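Local coordinates for myosin-2 (Saccharomyces cerevisiae, PDB 6IXO), which carries organelles and other cargo along actin cables, gripping cargo receptors through the globular tail domain described here, at residues H220-V225 with D379-I384; D203-F208 with T265-W270; Q8-L13 with M65-L70; I158-L163 with G375-P380. All blocks are in the same frame, centred on the assembly; numbering follows the deposited sequence.

Contact 1 (H220-V225 with D379-I384)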
# COMPACT_ATOMS: atom_id res chain seq x y z
N HIS A 220 -10.58 -8.08 -4.09
CA HIS A 220 -10.81 -7.68 -5.47
C HIS A 220 -10.15 -6.35 -5.81
O HIS A 220 -10.73 -5.51 -6.46
CB HIS A 220 -12.33 -7.60 -5.75
CG HIS A 220 -13.07 -8.83 -5.29
ND1 HIS A 220 -12.95 -10.04 -5.92
CD2 HIS A 220 -13.91 -9.02 -4.25
CE1 HIS A 220 -13.70 -10.93 -5.31
NE2 HIS A 220 -14.29 -10.34 -4.29
N ILE A 221 -8.93 -6.15 -5.35
CA ILE A 221 -8.22 -4.91 -5.64
C ILE A 221 -7.53 -5.03 -6.98
O ILE A 221 -6.92 -6.06 -7.28
CB ILE A 221 -7.14 -4.59 -4.58
CG1 ILE A 221 -7.79 -4.42 -3.22
CG2 ILE A 221 -6.39 -3.31 -4.96
CD1 ILE A 221 -8.79 -3.30 -3.19
N GLU A 222 -7.59 -3.97 -7.77
CA GLU A 222 -6.97 -3.94 -9.09
C GLU A 222 -5.44 -4.24 -9.03
O GLU A 222 -4.72 -3.68 -8.21
CB GLU A 222 -7.29 -2.56 -9.72
CG GLU A 222 -8.83 -2.33 -10.10
CD GLU A 222 -9.75 -1.73 -8.97
OE1 GLU A 222 -10.85 -1.18 -9.32
OE2 GLU A 222 -9.42 -1.83 -7.76
N ASN A 223 -4.95 -5.14 -9.90
CA ASN A 223 -3.56 -5.60 -9.85
C ASN A 223 -2.52 -4.47 -9.96
O ASN A 223 -1.42 -4.59 -9.41
CB ASN A 223 -3.30 -6.64 -10.95
CG ASN A 223 -3.70 -8.06 -10.53
OD1 ASN A 223 -3.94 -8.33 -9.35
ND2 ASN A 223 -3.78 -8.97 -11.51
N GLU A 224 -2.84 -3.40 -10.67
CA GLU A 224 -1.92 -2.25 -10.74
C GLU A 224 -1.60 -1.69 -9.36
O GLU A 224 -0.51 -1.18 -9.11
CB GLU A 224 -2.52 -1.12 -11.58
CG GLU A 224 -2.63 -1.45 -13.04
CD GLU A 224 -3.95 -2.12 -13.43
OE1 GLU A 224 -4.75 -2.54 -12.55
OE2 GLU A 224 -4.19 -2.22 -14.64
N VAL A 225 -2.56 -1.76 -8.47
CA VAL A 225 -2.38 -1.19 -7.15
C VAL A 225 -1.45 -2.08 -6.33
O VAL A 225 -0.55 -1.61 -5.59
CB VAL A 225 -3.73 -1.04 -6.44
CG1 VAL A 225 -3.51 -0.68 -4.98
CG2 VAL A 225 -4.62 0.04 -7.16
N ASP A 379 -1.18 8.11 -6.15
CA ASP A 379 -2.18 7.14 -5.79
C ASP A 379 -2.39 6.23 -7.01
O ASP A 379 -2.93 6.71 -8.03
CB ASP A 379 -3.51 7.87 -5.39
CG ASP A 379 -4.68 6.92 -5.16
OD1 ASP A 379 -4.51 5.66 -5.16
OD2 ASP A 379 -5.79 7.45 -4.93
N PRO A 380 -2.07 4.94 -6.91
CA PRO A 380 -2.11 4.13 -8.15
C PRO A 380 -3.57 3.95 -8.62
O PRO A 380 -3.79 3.70 -9.79
CB PRO A 380 -1.49 2.80 -7.75
CG PRO A 380 -1.78 2.70 -6.25
CD PRO A 380 -1.67 4.13 -5.74
N PHE A 381 -4.53 4.07 -7.71
CA PHE A 381 -5.98 4.08 -8.12
C PHE A 381 -6.29 5.19 -9.10
O PHE A 381 -7.20 5.07 -9.94
CB PHE A 381 -6.88 4.25 -6.90
CG PHE A 381 -6.99 3.01 -6.06
CD1 PHE A 381 -7.77 1.94 -6.48
CD2 PHE A 381 -6.28 2.89 -4.87
CE1 PHE A 381 -7.88 0.78 -5.72
CE2 PHE A 381 -6.37 1.72 -4.10
CZ PHE A 381 -7.18 0.67 -4.52
N SER A 382 -5.60 6.32 -8.96
CA SER A 382 -5.96 7.51 -9.73
C SER A 382 -5.55 7.32 -11.20
O SER A 382 -5.92 8.13 -12.08
CB SER A 382 -5.31 8.76 -9.14
OG SER A 382 -3.92 8.80 -9.51
N LEU A 383 -4.77 6.27 -11.46
CA LEU A 383 -4.21 6.04 -12.79
C LEU A 383 -5.06 5.07 -13.60
O LEU A 383 -4.76 4.81 -14.76
CB LEU A 383 -2.78 5.50 -12.70
CG LEU A 383 -1.80 6.36 -11.92
CD1 LEU A 383 -0.43 5.63 -11.91
CD2 LEU A 383 -1.66 7.73 -12.51
N ILE A 384 -6.07 4.48 -12.98
CA ILE A 384 -6.85 3.49 -13.70
C ILE A 384 -8.34 3.88 -13.73
O ILE A 384 -8.83 4.65 -12.88
CB ILE A 384 -6.69 2.09 -13.10
CG1 ILE A 384 -7.35 2.03 -11.74
CG2 ILE A 384 -5.18 1.72 -12.93
CD1 ILE A 384 -7.11 0.71 -11.06
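Val225 meets the ring of Phe381 with both methyls because of its first torsion: CG1 lies anti to the backbone N (chi1 170°) and CG2 beside it, a fork aimed at the other segment. On the far side, Phe381 has CG anti to its own carbonyl carbon, which carries the ring across to Val225. Val225 CG2 sits almost on the ring normal, 3.6 Å from the centroid of the Phe381 ring, in a CH-pi contact, and Val225 CG1 reaches the CE2-CZ side of the same ring. The prolyl ring next in line, with Pro380 CG 4.0 Å from Val225 CG2, extends this apolar surface. The setting is a helix start facing a short 3-10 turn: a Schellman motif with His220 at C-prime closes helix 202-218, Glu222 is the N-cap of helix 223-247, and Asp379 opens the 3-10 turn with an Asx turn, its OD1 accepting from Phe381 N at 3.0 Å from above the carboxylate plane. The carboxylate of Glu222 stands nearly perpendicular to the Phe381 ring (87°), with OE2 at the ring edge 3.7 Å from Phe381 CE1; the same oxygen forms a salt bridge with Arg387. Nearer the backbone, the aliphatic part of Glu222 packs, with CB 3.5 Å from Ile384 CD1. Leu105 and Arg109 of helix 97-124 also touch Phe381.

Contact 2 (D203-F208 with T265-W270)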
# COMPACT_ATOMS: atom_id res chain seq x y z
N ASP A 203 10.94 -15.35 7.34
CA ASP A 203 9.56 -15.83 7.37
C ASP A 203 8.57 -14.74 7.74
O ASP A 203 7.43 -14.73 7.27
CB ASP A 203 9.40 -16.99 8.33
CG ASP A 203 9.89 -18.29 7.73
OD1 ASP A 203 9.81 -18.44 6.48
OD2 ASP A 203 10.33 -19.15 8.51
N ASP A 204 8.98 -13.83 8.62
CA ASP A 204 8.07 -12.78 9.01
C ASP A 204 7.88 -11.82 7.85
O ASP A 204 6.79 -11.27 7.68
CB ASP A 204 8.56 -12.01 10.22
CG ASP A 204 8.71 -12.91 11.43
OD1 ASP A 204 7.77 -13.65 11.74
OD2 ASP A 204 9.81 -12.90 12.01
N ILE A 205 8.95 -11.61 7.09
CA ILE A 205 8.87 -10.70 5.94
C ILE A 205 8.00 -11.30 4.84
O ILE A 205 7.18 -10.60 4.20
CB ILE A 205 10.28 -10.40 5.38
CG1 ILE A 205 11.13 -9.73 6.46
CG2 ILE A 205 10.18 -9.49 4.16
CD1 ILE A 205 10.48 -8.43 7.06
N LEU A 206 8.19 -12.59 4.58
CA LEU A 206 7.36 -13.24 3.58
C LEU A 206 5.88 -13.24 4.00
O LEU A 206 4.99 -13.01 3.17
CB LEU A 206 7.85 -14.68 3.36
CG LEU A 206 9.24 -14.64 2.72
CD1 LEU A 206 9.79 -16.06 2.69
CD2 LEU A 206 9.14 -14.11 1.33
N THR A 207 5.62 -13.49 5.29
CA THR A 207 4.24 -13.45 5.80
C THR A 207 3.61 -12.09 5.52
O THR A 207 2.46 -11.98 5.10
CB THR A 207 4.22 -13.73 7.31
OG1 THR A 207 4.55 -15.09 7.52
CG2 THR A 207 2.84 -13.45 7.91
N PHE A 208 4.40 -11.05 5.74
CA PHE A 208 3.94 -9.68 5.55
C PHE A 208 3.57 -9.38 4.10
O PHE A 208 2.49 -8.83 3.81
CB PHE A 208 5.06 -8.73 6.06
CG PHE A 208 4.84 -7.25 5.76
CD1 PHE A 208 4.37 -6.41 6.75
CD2 PHE A 208 5.18 -6.70 4.52
CE1 PHE A 208 4.21 -5.01 6.50
CE2 PHE A 208 5.03 -5.34 4.27
CZ PHE A 208 4.55 -4.49 5.27
N THR A 265 17.27 -13.94 -1.88
CA THR A 265 16.74 -14.79 -2.94
C THR A 265 15.33 -15.22 -2.56
O THR A 265 14.45 -15.32 -3.43
CB THR A 265 17.64 -16.04 -3.16
OG1 THR A 265 18.94 -15.56 -3.52
CG2 THR A 265 17.10 -16.93 -4.29
N ARG A 266 15.08 -15.50 -1.29
CA ARG A 266 13.74 -15.97 -0.93
C ARG A 266 12.70 -14.88 -1.25
O ARG A 266 11.61 -15.17 -1.69
CB ARG A 266 13.67 -16.35 0.55
CG ARG A 266 14.42 -17.67 0.88
CD ARG A 266 14.63 -17.82 2.39
NE ARG A 266 13.38 -17.97 3.14
CZ ARG A 266 13.32 -18.04 4.47
NH1 ARG A 266 14.43 -18.00 5.19
NH2 ARG A 266 12.15 -18.17 5.07
N LEU A 267 13.07 -13.63 -1.03
CA LEU A 267 12.14 -12.53 -1.28
C LEU A 267 11.98 -12.36 -2.78
O LEU A 267 10.87 -12.19 -3.30
CB LEU A 267 12.64 -11.24 -0.62
CG LEU A 267 11.65 -10.06 -0.60
CD1 LEU A 267 10.27 -10.46 0.00
CD2 LEU A 267 12.28 -8.93 0.20
N GLU A 268 13.07 -12.47 -3.51
CA GLU A 268 12.99 -12.43 -4.98
C GLU A 268 12.16 -13.56 -5.59
O GLU A 268 11.42 -13.36 -6.57
CB GLU A 268 14.43 -12.42 -5.53
CG GLU A 268 14.58 -12.29 -7.03
CD GLU A 268 16.07 -12.46 -7.44
OE1 GLU A 268 16.81 -13.16 -6.72
OE2 GLU A 268 16.51 -11.89 -8.46
N GLU A 269 12.24 -14.76 -5.01
CA GLU A 269 11.51 -15.91 -5.56
C GLU A 269 10.01 -15.75 -5.24
O GLU A 269 9.15 -16.16 -6.00
CB GLU A 269 12.07 -17.21 -4.98
CG GLU A 269 13.46 -17.55 -5.54
CD GLU A 269 13.35 -18.12 -6.93
OE1 GLU A 269 12.27 -18.72 -7.27
OE2 GLU A 269 14.32 -18.01 -7.70
N TRP A 270 9.71 -15.15 -4.09
CA TRP A 270 8.33 -14.85 -3.76
C TRP A 270 7.74 -13.90 -4.83
O TRP A 270 6.60 -14.11 -5.31
CB TRP A 270 8.22 -14.21 -2.35
CG TRP A 270 6.81 -13.81 -2.02
CD1 TRP A 270 5.85 -14.57 -1.41
CD2 TRP A 270 6.20 -12.56 -2.33
NE1 TRP A 270 4.67 -13.86 -1.31
CE2 TRP A 270 4.86 -12.62 -1.86
CE3 TRP A 270 6.65 -11.38 -2.94
CZ2 TRP A 270 3.97 -11.55 -2.02
CZ3 TRP A 270 5.76 -10.31 -3.08
CH2 TRP A 270 4.44 -10.42 -2.62
O HOH W 1 13.05 -17.58 8.16
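Leu206 and Arg266 have the most surface buried where helices 202-218 and 254-273 run side by side, and Leu267 comes third. Leu206 spreads its two methyls over different neighbours. Its CD2 packs 3.8 Å from Trp270 CB and 4.0 Å from Leu267 CD1, while its CD1 lies 4.0 Å from Arg266 NH2, the two side chains crossing at about a right angle. The leucine thus touches both the charged end of the arginine and the apolar strip of the same helix. The short segments are nearly parallel, their N-to-C directions 19° apart and their axes 10.4 Å from each other at closest approach. In the all-helical tail domain, helix 223-247 connects this pair in sequence and sends Leu234 against Leu267. Arg266 bends at chi3 (65°), and its guanidinium meets Asp203 at its edge: in the modelled conformer, one of two, NH2 stands 2.7 Å from Asp203 OD1 in a salt bridge. Asp203 OD2 is 4.0 Å from the same Arg266 NH2 and the two planes are tilted by 72°, so no flat, two-pronged pairing forms. A water bridges the same corner, accepting from both Arg266 NH2 and Asp203 N. Trp270 turns its indole nitrogen to Asn210, within helix 202-218, and so adds a second polar tie between the helices. The chemistry grades from apolar Leu267 to a charged, hydrated margin, where solvent and the arginine's second conformer would probably weaken the salt bridge, so the leucine packing probably contributes much of the hold.

Contact 3 (Q8-L13 with M65-L70)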
# COMPACT_ATOMS: atom_id res chain seq x y z
N GLN A 8 -46.33 6.86 1.45
CA GLN A 8 -45.99 6.55 2.84
C GLN A 8 -44.52 6.10 2.97
O GLN A 8 -43.83 6.50 3.91
CB GLN A 8 -46.93 5.48 3.39
CG GLN A 8 -48.27 6.01 3.81
CD GLN A 8 -49.16 4.94 4.43
OE1 GLN A 8 -48.66 3.92 4.92
NE2 GLN A 8 -50.48 5.16 4.40
N ILE A 9 -44.04 5.30 2.02
CA ILE A 9 -42.62 4.96 1.99
C ILE A 9 -41.78 6.21 1.80
O ILE A 9 -40.80 6.41 2.50
CB ILE A 9 -42.29 3.96 0.87
CG1 ILE A 9 -42.98 2.62 1.19
CG2 ILE A 9 -40.76 3.82 0.68
CD1 ILE A 9 -42.44 1.47 0.38
N ASN A 10 -42.20 7.08 0.89
CA ASN A 10 -41.46 8.32 0.68
C ASN A 10 -41.45 9.24 1.90
O ASN A 10 -40.41 9.84 2.20
CB ASN A 10 -42.01 9.09 -0.51
CG ASN A 10 -41.43 8.61 -1.82
OD1 ASN A 10 -40.50 7.80 -1.84
ND2 ASN A 10 -41.96 9.12 -2.93
N GLU A 11 -42.60 9.40 2.56
CA GLU A 11 -42.62 10.23 3.75
C GLU A 11 -41.67 9.68 4.81
O GLU A 11 -40.90 10.43 5.39
CB GLU A 11 -44.01 10.33 4.35
CG GLU A 11 -44.04 11.21 5.59
CD GLU A 11 -45.46 11.59 5.98
OE1 GLU A 11 -46.41 11.00 5.43
OE2 GLU A 11 -45.62 12.49 6.84
N GLU A 12 -41.76 8.38 5.09
CA GLU A 12 -40.92 7.78 6.12
C GLU A 12 -39.45 7.93 5.74
O GLU A 12 -38.62 8.24 6.61
CB GLU A 12 -41.26 6.30 6.36
CG GLU A 12 -40.40 5.66 7.48
CD GLU A 12 -40.82 4.26 7.91
OE1 GLU A 12 -41.65 3.59 7.25
OE2 GLU A 12 -40.29 3.83 8.95
N LEU A 13 -39.12 7.72 4.47
CA LEU A 13 -37.72 7.86 4.03
C LEU A 13 -37.23 9.26 4.31
O LEU A 13 -36.14 9.48 4.82
CB LEU A 13 -37.56 7.57 2.54
CG LEU A 13 -37.12 6.18 2.14
CD1 LEU A 13 -37.26 6.06 0.63
CD2 LEU A 13 -35.65 5.91 2.62
N MET A 65 -30.71 11.01 -0.36
CA MET A 65 -30.68 12.42 0.02
C MET A 65 -30.76 13.32 -1.21
O MET A 65 -31.53 14.29 -1.24
CB MET A 65 -29.43 12.72 0.82
CG MET A 65 -29.49 12.24 2.25
SD MET A 65 -27.91 12.57 3.04
CE MET A 65 -28.26 12.05 4.71
N TRP A 66 -29.97 13.00 -2.24
CA TRP A 66 -30.05 13.79 -3.47
C TRP A 66 -31.42 13.71 -4.12
O TRP A 66 -31.97 14.73 -4.52
CB TRP A 66 -28.99 13.34 -4.47
CG TRP A 66 -27.65 13.73 -4.04
CD1 TRP A 66 -27.31 14.66 -3.10
CD2 TRP A 66 -26.42 13.18 -4.52
NE1 TRP A 66 -25.95 14.73 -2.97
CE2 TRP A 66 -25.38 13.83 -3.83
CE3 TRP A 66 -26.11 12.20 -5.47
CZ2 TRP A 66 -24.05 13.54 -4.06
CZ3 TRP A 66 -24.78 11.90 -5.68
CH2 TRP A 66 -23.76 12.58 -4.99
N ARG A 67 -31.95 12.49 -4.24
CA ARG A 67 -33.28 12.29 -4.82
C ARG A 67 -34.35 13.16 -4.16
O ARG A 67 -35.29 13.63 -4.82
CB ARG A 67 -33.65 10.81 -4.71
CG ARG A 67 -35.07 10.49 -5.08
CD ARG A 67 -35.46 9.16 -4.48
NE ARG A 67 -36.86 8.90 -4.74
CZ ARG A 67 -37.56 7.95 -4.15
NH1 ARG A 67 -36.98 7.16 -3.24
NH2 ARG A 67 -38.85 7.79 -4.46
N PHE A 68 -34.24 13.35 -2.86
CA PHE A 68 -35.22 14.16 -2.14
C PHE A 68 -34.77 15.61 -2.05
O PHE A 68 -35.39 16.40 -1.38
CB PHE A 68 -35.46 13.59 -0.74
CG PHE A 68 -36.36 12.38 -0.72
CD1 PHE A 68 -37.73 12.52 -0.87
CD2 PHE A 68 -35.84 11.10 -0.55
CE1 PHE A 68 -38.58 11.42 -0.86
CE2 PHE A 68 -36.67 9.98 -0.55
CZ PHE A 68 -38.05 10.15 -0.69
N GLY A 69 -33.67 15.94 -2.74
CA GLY A 69 -33.13 17.29 -2.71
C GLY A 69 -32.65 17.73 -1.34
O GLY A 69 -32.63 18.92 -1.03
N LEU A 70 -32.23 16.78 -0.50
CA LEU A 70 -31.67 17.14 0.80
C LEU A 70 -30.19 17.40 0.61
O LEU A 70 -29.33 16.71 1.18
CB LEU A 70 -31.92 16.04 1.82
CG LEU A 70 -33.39 15.76 2.14
CD1 LEU A 70 -33.47 14.53 3.03
CD2 LEU A 70 -34.02 16.95 2.83
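Phe68 and Leu13 make the closely packed half of this contact, and Asn10 with Arg67 the looser, polar half. Leu13 crosses the ring at about a right angle, its CB 4.0 Å from Phe68 CE2, and Leu17, one turn further along helix 6-18, also touches Phe68. The ring's far end points toward Asn10, whose OD1 lies at the ring edge, 3.6 Å from Phe68 CZ; amide and ring planes are practically perpendicular (89°). Phe68 stands where helix 53-67 ends in a Schellman motif with Gly69 at C-prime; the positive phi there favours glycine. Outward, the exposed Arg67 stretches fully from CG to NE, with CG anti to the backbone N (chi1 171°), and thereby lays its guanidinium over Phe68 CZ. Its NH2 comes 3.1 Å from Asn10 OD1, the amide and guanidinium planes 71° apart. Firmer polar partners come from beyond the two segments: Gln415 of helix 403-415 bonds to both Asn10 OD1 and Arg67 NH1, and Glu64 pairs with Arg67. The polar rim is therefore a three-helix affair, in which the glutamine links the amide to the arginine while the glutamate probably offsets the positive charge.

Contact 4 (I158-L163 with G375-P380)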
# COMPACT_ATOMS: atom_id res chain seq x y z
N ILE A 158 -5.49 8.44 2.15
CA ILE A 158 -5.44 7.19 2.92
C ILE A 158 -4.42 6.23 2.26
O ILE A 158 -3.81 5.41 2.96
CB ILE A 158 -6.83 6.49 3.09
CG1 ILE A 158 -7.48 6.08 1.76
CG2 ILE A 158 -7.74 7.36 3.95
CD1 ILE A 158 -8.47 4.93 1.97
N TYR A 159 -4.19 6.36 0.97
CA TYR A 159 -3.17 5.51 0.32
C TYR A 159 -1.78 5.86 0.93
O TYR A 159 -0.98 4.97 1.30
CB TYR A 159 -3.15 5.73 -1.19
CG TYR A 159 -2.07 4.86 -1.84
CD1 TYR A 159 -2.32 3.54 -2.11
CD2 TYR A 159 -0.82 5.38 -2.18
CE1 TYR A 159 -1.34 2.69 -2.70
CE2 TYR A 159 0.19 4.57 -2.77
CZ TYR A 159 -0.08 3.24 -3.01
OH TYR A 159 0.85 2.42 -3.64
N ASN A 160 -1.53 7.16 1.07
CA ASN A 160 -0.23 7.61 1.61
C ASN A 160 -0.07 7.37 3.09
O ASN A 160 1.02 7.06 3.57
CB ASN A 160 -0.03 9.07 1.27
CG ASN A 160 0.59 9.23 -0.07
OD1 ASN A 160 1.79 9.02 -0.22
ND2 ASN A 160 -0.23 9.52 -1.09
N ILE A 161 -1.14 7.56 3.83
CA ILE A 161 -1.10 7.30 5.27
C ILE A 161 -0.78 5.81 5.50
O ILE A 161 0.08 5.44 6.32
CB ILE A 161 -2.43 7.66 5.92
CG1 ILE A 161 -2.58 9.19 6.00
CG2 ILE A 161 -2.55 7.03 7.33
CD1 ILE A 161 -4.05 9.65 6.33
N TRP A 162 -1.47 4.97 4.75
CA TRP A 162 -1.30 3.53 4.88
C TRP A 162 0.09 3.07 4.45
O TRP A 162 0.73 2.29 5.14
CB TRP A 162 -2.34 2.82 4.04
CG TRP A 162 -2.35 1.30 4.18
CD1 TRP A 162 -2.56 0.57 5.34
CD2 TRP A 162 -2.19 0.36 3.13
NE1 TRP A 162 -2.56 -0.78 5.04
CE2 TRP A 162 -2.34 -0.93 3.69
CE3 TRP A 162 -1.93 0.47 1.76
CZ2 TRP A 162 -2.24 -2.09 2.93
CZ3 TRP A 162 -1.86 -0.69 1.00
CH2 TRP A 162 -2.01 -1.95 1.58
N LEU A 163 0.52 3.55 3.30
CA LEU A 163 1.79 3.10 2.74
C LEU A 163 2.94 3.48 3.69
O LEU A 163 3.87 2.70 3.90
CB LEU A 163 1.99 3.70 1.34
CG LEU A 163 3.10 3.07 0.48
CD1 LEU A 163 3.05 1.54 0.52
CD2 LEU A 163 3.03 3.54 -0.99
N GLY A 375 8.00 9.32 0.04
CA GLY A 375 6.78 9.86 -0.54
C GLY A 375 6.65 11.35 -0.30
O GLY A 375 7.61 11.99 0.11
N PRO A 376 5.45 11.91 -0.51
CA PRO A 376 4.22 11.17 -0.81
C PRO A 376 4.22 10.51 -2.17
O PRO A 376 4.95 10.94 -3.09
CB PRO A 376 3.12 12.26 -0.74
CG PRO A 376 3.78 13.49 -1.13
CD PRO A 376 5.22 13.37 -0.52
N PHE A 377 3.39 9.48 -2.30
CA PHE A 377 3.35 8.69 -3.51
C PHE A 377 2.11 8.94 -4.34
O PHE A 377 1.04 9.20 -3.78
CB PHE A 377 3.37 7.22 -3.13
CG PHE A 377 4.56 6.85 -2.30
CD1 PHE A 377 5.78 6.64 -2.90
CD2 PHE A 377 4.45 6.74 -0.93
CE1 PHE A 377 6.92 6.30 -2.10
CE2 PHE A 377 5.58 6.38 -0.14
CZ PHE A 377 6.78 6.18 -0.75
N THR A 378 2.27 8.82 -5.66
CA THR A 378 1.14 8.82 -6.58
C THR A 378 0.11 7.76 -6.15
O THR A 378 0.47 6.63 -5.86
CB THR A 378 1.61 8.58 -8.02
OG1 THR A 378 2.54 9.61 -8.39
CG2 THR A 378 0.38 8.65 -9.04
N ASP A 379 -1.18 8.11 -6.15
CA ASP A 379 -2.18 7.14 -5.79
C ASP A 379 -2.39 6.23 -7.01
O ASP A 379 -2.93 6.71 -8.03
CB ASP A 379 -3.51 7.87 -5.39
CG ASP A 379 -4.68 6.92 -5.16
OD1 ASP A 379 -4.51 5.66 -5.16
OD2 ASP A 379 -5.79 7.45 -4.93
N PRO A 380 -2.07 4.94 -6.91
CA PRO A 380 -2.11 4.13 -8.15
C PRO A 380 -3.57 3.95 -8.62
O PRO A 380 -3.79 3.70 -9.79
CB PRO A 380 -1.49 2.80 -7.75
CG PRO A 380 -1.78 2.70 -6.25
CD PRO A 380 -1.67 4.13 -5.74
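Asn160 clasps the backbone of Phe377 with both ends of its amide. OD1 of Asn160 accepts from Phe377 N at 2.7 Å, nearly straight (174°), and Asn160 ND2 donates to Phe377 O at 3.0 Å. Each bond lies in the carbonyl plane of its acceptor and uses a lone pair, so the amide's rotation is fixed by pairing with the N and O of one extended residue. Asn160 ND2 also bonds to Tyr156 O, one turn back in its own helix. Just before Phe377 the loop passes through Gly375, whose backbone angles favour glycine, and a cis peptide bond to Pro376, whose CA comes 3.3 Å from Asn160 OD1. In fold terms, the loop between helices 336-350 and 403-415 is laid here across the long helix 134-180, near the centre of the tail domain. Away from the amide, Leu163 crosses the Phe377 ring at about a right angle, its CD2 lying 3.5 Å from Phe377 CD2, while Gly375 CA covers one face of that ring. Tyr159, with CG anti to the backbone N (chi1 179°), extends its ring under Pro380: Pro380 CD sits 3.4 Å from the Tyr159 ring centroid, 16° off the normal, in a CH-pi contact. At the edge of the tyrosine ring lies Phe377 CB, 4.2 Å from Tyr159 CE2. Ala228 of helix 223-247 touches both Tyr159 and Pro380.

In the fold
Contacts 1 and 4 form one neighbourhood near the chain's centre: both end on the loop that precedes helix 403-415 and share Asp379 and Pro380, so this loop meets both helix 134-180 and the start of helix 223-247. Both use CH-pi packing, but the amide grip on the backbone belongs to contact 4 alone. Contact 2, nested within the loop closed by contact 4, instead joins two neighbouring helices through leucines and a water-bridged salt bridge. Contact 3 is the most peripheral, its centre about 39 Å from the centre of the chain and about 53 Å from that of contact 2; it buries the least surface, joining a phenylalanine-leucine patch to a polar rim shared with Gln415.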